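Local coordinates for protein argonaute (Marinitoga piezophila, PDB 5I4A) that uses short guide RNAs with a 5'-hydroxyl end to bind complementary single-stranded DNA or RNA targets and cleave them, at residues G520-D525 and Y540-V545; D565-I570 and V584-N589. All blocks are in the same frame, centred on the assembly; numbering follows the deposited sequence.

Contact 1: G520-D525 and Y540-V545; sequences GRFIED and YTLVEV. With nucleotides of chain B.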
loop_
_atom_site.group_PDB
_atom_site.type_symbol
_atom_site.label_atom_id
_atom_site.label_comp_id
_atom_site.label_asym_id
_atom_site.label_seq_id
_atom_site.Cartn_x
_atom_site.Cartn_y
_atom_site.Cartn_z
ATOM N N GLY A 520 3.809 3.752 -7.862
ATOM C CA GLY A 520 2.927 4.150 -8.935
ATOM C C GLY A 520 3.688 4.435 -10.213
ATOM O O GLY A 520 4.798 3.949 -10.440
ATOM N N ARG A 521 3.072 5.255 -11.058
ATOM C CA ARG A 521 3.618 5.566 -12.368
ATOM C C ARG A 521 4.255 6.952 -12.370
ATOM O O ARG A 521 3.792 7.867 -11.678
ATOM C CB ARG A 521 2.534 5.481 -13.442
ATOM C CG ARG A 521 1.260 6.252 -13.137
ATOM C CD ARG A 521 0.135 5.814 -14.069
ATOM N NE ARG A 521 -0.960 6.781 -14.127
ATOM C CZ ARG A 521 -2.074 6.703 -13.404
ATOM N NH1 ARG A 521 -2.251 5.698 -12.556
ATOM N NH2 ARG A 521 -3.012 7.631 -13.530
ATOM N N PHE A 522 5.334 7.092 -13.142
ATOM C CA PHE A 522 5.978 8.384 -13.344
ATOM C C PHE A 522 5.029 9.295 -14.115
ATOM O O PHE A 522 4.760 9.063 -15.298
ATOM C CB PHE A 522 7.287 8.221 -14.110
ATOM C CG PHE A 522 8.391 7.562 -13.321
ATOM C CD1 PHE A 522 8.499 6.182 -13.268
ATOM C CD2 PHE A 522 9.344 8.323 -12.663
ATOM C CE1 PHE A 522 9.521 5.572 -12.564
ATOM C CE2 PHE A 522 10.371 7.722 -11.951
ATOM C CZ PHE A 522 10.459 6.342 -11.902
ATOM N N ILE A 523 4.519 10.329 -13.451
ATOM C CA ILE A 523 3.688 11.342 -14.091
ATOM C C ILE A 523 4.430 12.662 -14.255
ATOM O O ILE A 523 3.908 13.591 -14.888
ATOM C CB ILE A 523 2.363 11.519 -13.320
ATOM C CG1 ILE A 523 1.642 10.173 -13.261
ATOM C CG2 ILE A 523 1.410 12.497 -13.996
ATOM C CD1 ILE A 523 1.421 9.556 -14.639
ATOM N N GLU A 524 5.661 12.749 -13.764
ATOM C CA GLU A 524 6.475 13.941 -13.935
ATOM C C GLU A 524 7.066 13.967 -15.343
ATOM O O GLU A 524 6.882 13.045 -16.144
ATOM C CB GLU A 524 7.571 13.992 -12.871
ATOM C CG GLU A 524 7.065 14.187 -11.442
ATOM C CD GLU A 524 6.210 13.030 -10.952
ATOM O OE1 GLU A 524 6.450 11.884 -11.386
ATOM O OE2 GLU A 524 5.282 13.270 -10.153
ATOM N N ASP A 525 7.782 15.042 -15.657
ATOM C CA ASP A 525 8.469 15.164 -16.941
ATOM C C ASP A 525 9.567 14.109 -16.996
ATOM O O ASP A 525 10.640 14.285 -16.417
ATOM C CB ASP A 525 9.035 16.568 -17.112
ATOM C CG ASP A 525 9.245 16.942 -18.565
ATOM O OD1 ASP A 525 9.531 16.040 -19.381
ATOM O OD2 ASP A 525 9.118 18.141 -18.890
ATOM N N TYR A 540 21.244 3.207 -15.238
ATOM C CA TYR A 540 20.094 3.218 -14.345
ATOM C C TYR A 540 18.948 2.430 -14.963
ATOM O O TYR A 540 19.028 1.950 -16.098
ATOM C CB TYR A 540 19.650 4.653 -14.045
ATOM C CG TYR A 540 19.250 5.400 -15.292
ATOM C CD1 TYR A 540 20.190 6.107 -16.025
ATOM C CD2 TYR A 540 17.936 5.380 -15.750
ATOM C CE1 TYR A 540 19.841 6.779 -17.168
ATOM C CE2 TYR A 540 17.577 6.054 -16.901
ATOM C CZ TYR A 540 18.539 6.752 -17.602
ATOM O OH TYR A 540 18.219 7.428 -18.747
ATOM N N THR A 541 17.866 2.311 -14.196
ATOM C CA THR A 541 16.614 1.745 -14.672
ATOM C C THR A 541 15.471 2.442 -13.948
ATOM O O THR A 541 15.575 2.744 -12.755
ATOM C CB THR A 541 16.547 0.230 -14.445
ATOM O OG1 THR A 541 15.243 -0.250 -14.796
ATOM C CG2 THR A 541 16.840 -0.118 -12.987
ATOM N N LEU A 542 14.393 2.709 -14.676
ATOM C CA LEU A 542 13.211 3.367 -14.132
ATOM C C LEU A 542 12.098 2.338 -14.010
ATOM O O LEU A 542 11.714 1.713 -15.004
ATOM C CB LEU A 542 12.779 4.539 -15.011
ATOM C CG LEU A 542 13.839 5.636 -15.092
ATOM C CD1 LEU A 542 13.284 6.890 -15.752
ATOM C CD2 LEU A 542 14.363 5.929 -13.698
ATOM N N VAL A 543 11.585 2.167 -12.794
ATOM C CA VAL A 543 10.670 1.083 -12.469
ATOM C C VAL A 543 9.413 1.667 -11.841
ATOM O O VAL A 543 9.495 2.466 -10.901
ATOM C CB VAL A 543 11.321 0.060 -11.520
ATOM C CG1 VAL A 543 10.352 -1.060 -11.217
ATOM C CG2 VAL A 543 12.611 -0.482 -12.118
ATOM N N GLU A 544 8.254 1.266 -12.358
ATOM C CA GLU A 544 6.967 1.634 -11.785
ATOM C C GLU A 544 6.416 0.434 -11.027
ATOM O O GLU A 544 6.291 -0.659 -11.592
ATOM C CB GLU A 544 5.987 2.082 -12.867
ATOM C CG GLU A 544 6.386 3.364 -13.567
ATOM C CD GLU A 544 5.390 3.776 -14.633
ATOM O OE1 GLU A 544 4.590 2.918 -15.064
ATOM O OE2 GLU A 544 5.403 4.961 -15.031
ATOM N N VAL A 545 6.094 0.640 -9.754
ATOM C CA VAL A 545 5.593 -0.408 -8.876
ATOM C C VAL A 545 4.162 -0.065 -8.485
ATOM O O VAL A 545 3.893 1.037 -7.993
ATOM C CB VAL A 545 6.480 -0.571 -7.630
ATOM C CG1 VAL A 545 5.941 -1.666 -6.733
ATOM C CG2 VAL A 545 7.917 -0.870 -8.036
ATOM P P C B 12 -4.620 9.614 -15.502
ATOM O OP1 C B 12 -3.583 8.585 -15.746
ATOM O OP2 C B 12 -4.214 10.900 -14.898
ATOM O "O5'" C B 12 -5.371 9.968 -16.870
#
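In the RNase H fold of the PIWI domain, the loop Gly520-Asp525 lies beside the end of strand 539-546, and Glu544 meets Gly520, Arg521 and Phe522. The loop directly follows Asp519, an inferred catalytic residue and probable manganese ligand. Gly520 N donates to Val545 O at 2.7 Å. The backbone angles of Gly520 would jam a beta carbon against the preceding carbonyl oxygen.

Glu544 makes the main side-chain link. Its CG stands beside its own backbone N (chi1 -66°), and the chain then runs extended to the loop. Glu544 OE2 accepts from Phe522 N at 2.8 Å, a bent bond that reaches the oxygen from above the carboxylate plane. The same carboxylate packs on CA and CB of Arg521. The planes of the Phe522 ring and the Glu544 carboxylate are nearly coplanar, 17° apart. Glu544 CG meets the ring edge, 3.5 Å from Phe522 CD1. An alanine here would probably leave Phe522 N without this acceptor and open a gap beside Phe522 CD1 and Arg521 CB. Farther along the ring, Phe522 CE1 touches Leu542 CB at 4.2 Å.

Glu524 turns elsewhere, to a salt bridge with Arg518 and a hydrogen bond with His452. Arg521 leads away from the strand to the bound RNA, where NH1 makes a salt bridge to a different phosphate from that of C12 of chain B. At the guanidinium edge, Arg521 NH2 lies 2.5 Å from OP1 of C12 of chain B, too short to be taken as an accurate bond length.

Contact 2: D565-I570 and V584-N589; sequences DENTYI and VKILEN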
loop_
_atom_site.group_PDB
_atom_site.type_symbol
_atom_site.label_atom_id
_atom_site.label_comp_id
_atom_site.label_asym_id
_atom_site.label_seq_id
_atom_site.Cartn_x
_atom_site.Cartn_y
_atom_site.Cartn_z
ATOM N N ASP A 565 4.270 -9.007 -20.178
ATOM C CA ASP A 565 4.927 -8.792 -21.460
ATOM C C ASP A 565 6.406 -8.543 -21.197
ATOM O O ASP A 565 6.913 -8.800 -20.100
ATOM C CB ASP A 565 4.268 -7.645 -22.241
ATOM C CG ASP A 565 4.298 -6.319 -21.497
ATOM O OD1 ASP A 565 5.365 -5.929 -20.975
ATOM O OD2 ASP A 565 3.243 -5.654 -21.444
ATOM N N GLU A 566 7.094 -8.005 -22.204
ATOM C CA GLU A 566 8.546 -7.906 -22.142
ATOM C C GLU A 566 9.012 -6.985 -21.021
ATOM O O GLU A 566 10.095 -7.191 -20.459
ATOM C CB GLU A 566 9.087 -7.429 -23.490
ATOM C CG GLU A 566 10.557 -7.743 -23.727
ATOM C CD GLU A 566 10.850 -9.236 -23.783
ATOM O OE1 GLU A 566 9.900 -10.043 -23.874
ATOM O OE2 GLU A 566 12.044 -9.602 -23.737
ATOM N N ASN A 567 8.211 -5.980 -20.668
ATOM C CA ASN A 567 8.619 -4.974 -19.695
ATOM C C ASN A 567 7.723 -4.924 -18.465
ATOM O O ASN A 567 7.894 -4.030 -17.630
ATOM C CB ASN A 567 8.665 -3.594 -20.356
ATOM C CG ASN A 567 9.916 -3.386 -21.185
ATOM O OD1 ASN A 567 10.094 -4.009 -22.232
ATOM N ND2 ASN A 567 10.789 -2.498 -20.723
ATOM N N THR A 568 6.777 -5.850 -18.318
ATOM C CA THR A 568 5.799 -5.785 -17.238
ATOM C C THR A 568 5.692 -7.143 -16.564
ATOM O O THR A 568 5.386 -8.143 -17.223
ATOM C CB THR A 568 4.433 -5.336 -17.762
ATOM O OG1 THR A 568 4.622 -4.322 -18.756
ATOM C CG2 THR A 568 3.599 -4.755 -16.633
ATOM N N TYR A 569 5.934 -7.173 -15.254
ATOM C CA TYR A 569 5.830 -8.384 -14.454
ATOM C C TYR A 569 4.933 -8.130 -13.251
ATOM O O TYR A 569 4.663 -6.986 -12.877
ATOM C CB TYR A 569 7.202 -8.869 -13.959
ATOM C CG TYR A 569 8.127 -9.403 -15.032
ATOM C CD1 TYR A 569 8.704 -8.552 -15.963
ATOM C CD2 TYR A 569 8.445 -10.755 -15.092
ATOM C CE1 TYR A 569 9.557 -9.032 -16.937
ATOM C CE2 TYR A 569 9.302 -11.244 -16.064
ATOM C CZ TYR A 569 9.854 -10.378 -16.982
ATOM O OH TYR A 569 10.706 -10.859 -17.948
ATOM N N ILE A 570 4.475 -9.222 -12.645
ATOM C CA ILE A 570 3.723 -9.185 -11.396
ATOM C C ILE A 570 4.303 -10.239 -10.473
ATOM O O ILE A 570 4.447 -11.400 -10.869
ATOM C CB ILE A 570 2.220 -9.452 -11.604
ATOM C CG1 ILE A 570 1.638 -8.524 -12.659
ATOM C CG2 ILE A 570 1.461 -9.289 -10.294
ATOM C CD1 ILE A 570 0.177 -8.776 -12.907
ATOM N N VAL A 584 5.237 -4.658 -11.544
ATOM C CA VAL A 584 6.557 -4.079 -11.758
ATOM C C VAL A 584 6.711 -3.823 -13.251
ATOM O O VAL A 584 6.629 -4.762 -14.053
ATOM C CB VAL A 584 7.679 -5.000 -11.247
ATOM C CG1 VAL A 584 9.012 -4.288 -11.285
ATOM C CG2 VAL A 584 7.373 -5.494 -9.840
ATOM N N LYS A 585 6.934 -2.565 -13.625
ATOM C CA LYS A 585 7.046 -2.175 -15.027
ATOM C C LYS A 585 8.362 -1.445 -15.245
ATOM O O LYS A 585 8.583 -0.378 -14.666
ATOM C CB LYS A 585 5.876 -1.285 -15.451
ATOM C CG LYS A 585 5.981 -0.780 -16.883
ATOM C CD LYS A 585 4.911 0.246 -17.210
ATOM C CE LYS A 585 4.967 0.619 -18.675
ATOM N NZ LYS A 585 6.365 0.916 -19.111
ATOM N N ILE A 586 9.221 -2.004 -16.095
ATOM C CA ILE A 586 10.493 -1.371 -16.444
ATOM C C ILE A 586 10.192 -0.272 -17.459
ATOM O O ILE A 586 10.057 -0.537 -18.653
ATOM C CB ILE A 586 11.504 -2.381 -16.992
ATOM C CG1 ILE A 586 11.577 -3.617 -16.092
ATOM C CG2 ILE A 586 12.879 -1.736 -17.113
ATOM C CD1 ILE A 586 12.158 -3.344 -14.721
ATOM N N LEU A 587 10.083 0.969 -16.987
ATOM C CA LEU A 587 9.855 2.090 -17.894
ATOM C C LEU A 587 11.057 2.313 -18.800
ATOM O O LEU A 587 10.913 2.451 -20.021
ATOM C CB LEU A 587 9.544 3.358 -17.099
ATOM C CG LEU A 587 8.086 3.807 -17.027
ATOM C CD1 LEU A 587 8.008 5.232 -16.515
ATOM C CD2 LEU A 587 7.420 3.694 -18.386
ATOM N N GLU A 588 12.249 2.355 -18.217
ATOM C CA GLU A 588 13.476 2.584 -18.959
ATOM C C GLU A 588 14.547 1.669 -18.386
ATOM O O GLU A 588 14.468 1.233 -17.234
ATOM C CB GLU A 588 13.925 4.047 -18.878
ATOM C CG GLU A 588 14.485 4.609 -20.174
ATOM C CD GLU A 588 13.402 4.896 -21.196
ATOM O OE1 GLU A 588 12.540 5.759 -20.926
ATOM O OE2 GLU A 588 13.409 4.252 -22.263
ATOM N N ASN A 589 15.554 1.372 -19.203
ATOM C CA ASN A 589 16.666 0.559 -18.728
ATOM C C ASN A 589 17.869 0.765 -19.628
ATOM O O ASN A 589 17.797 0.512 -20.832
ATOM C CB ASN A 589 16.297 -0.925 -18.673
ATOM C CG ASN A 589 17.450 -1.796 -18.213
ATOM O OD1 ASN A 589 18.330 -1.340 -17.485
ATOM N ND2 ASN A 589 17.464 -3.049 -18.656
#
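Tyr569 and Val584 pair in the beta hairpin formed by strands 568-571 and 582-589 of the PIWI sheet. The backbones are tightly joined here. Tyr569 N donates to Val584 O at 2.8 Å, almost straight, and Val584 N returns a bond to Tyr569 O at 2.7 Å. Next to them, Thr568 and Lys585 form a non-hydrogen-bonded pair, their CA atoms 4.4 Å apart.

The other end is more open, and side chains do more of the work. Ile586 N donates to Asn567 O at 2.9 Å. The Asn567 and Ile586 side chains cross at about a right angle. Asn567 CG lies beside its own backbone N (chi1 -79°), which lets Asn567 ND2 reach a lone pair of Ile586 O at 2.9 Å. Asp565 shapes the turn before the strand. Asp565 OD1 takes Asn567 N at 2.9 Å in an Asx turn and also accepts from Thr568 OG1. On the partly exposed face that carries Thr568 and Lys585, the two side chains touch lightly, Thr568 OG1 lying 4.2 Å from Lys585 CG.

On the opposite face, the Tyr569 side chain packs against Ile595, Glu596 and Ile599 of helix 595-605 and against strand 560-565. Val584 rests on Val543 of strand 539-546.

Overall arrangement
Contacts 1 and 2 follow one another along the chain, with centres about 11 Å apart, and they meet in one sheet. Strands 539-546 and 582-589 are neighbours there, joined by probable backbone hydrogen bonds from Glu544 N to Lys585 O and from Leu542 N to Glu588 O. Leu587 and Glu588 both face Leu542, a classic beta bulge, and Leu587 packs on Phe522. Both contacts are partly buried, but their chemistry differs. Contact 1 joins a loop to a strand mainly through one carboxylate, beside the active site and the guide RNA. Contact 2 is mostly backbone pairing, its nearest atom about 11 Å from the nucleic acid, with a hydrogen bond from the Asn567 side-chain amide at its end.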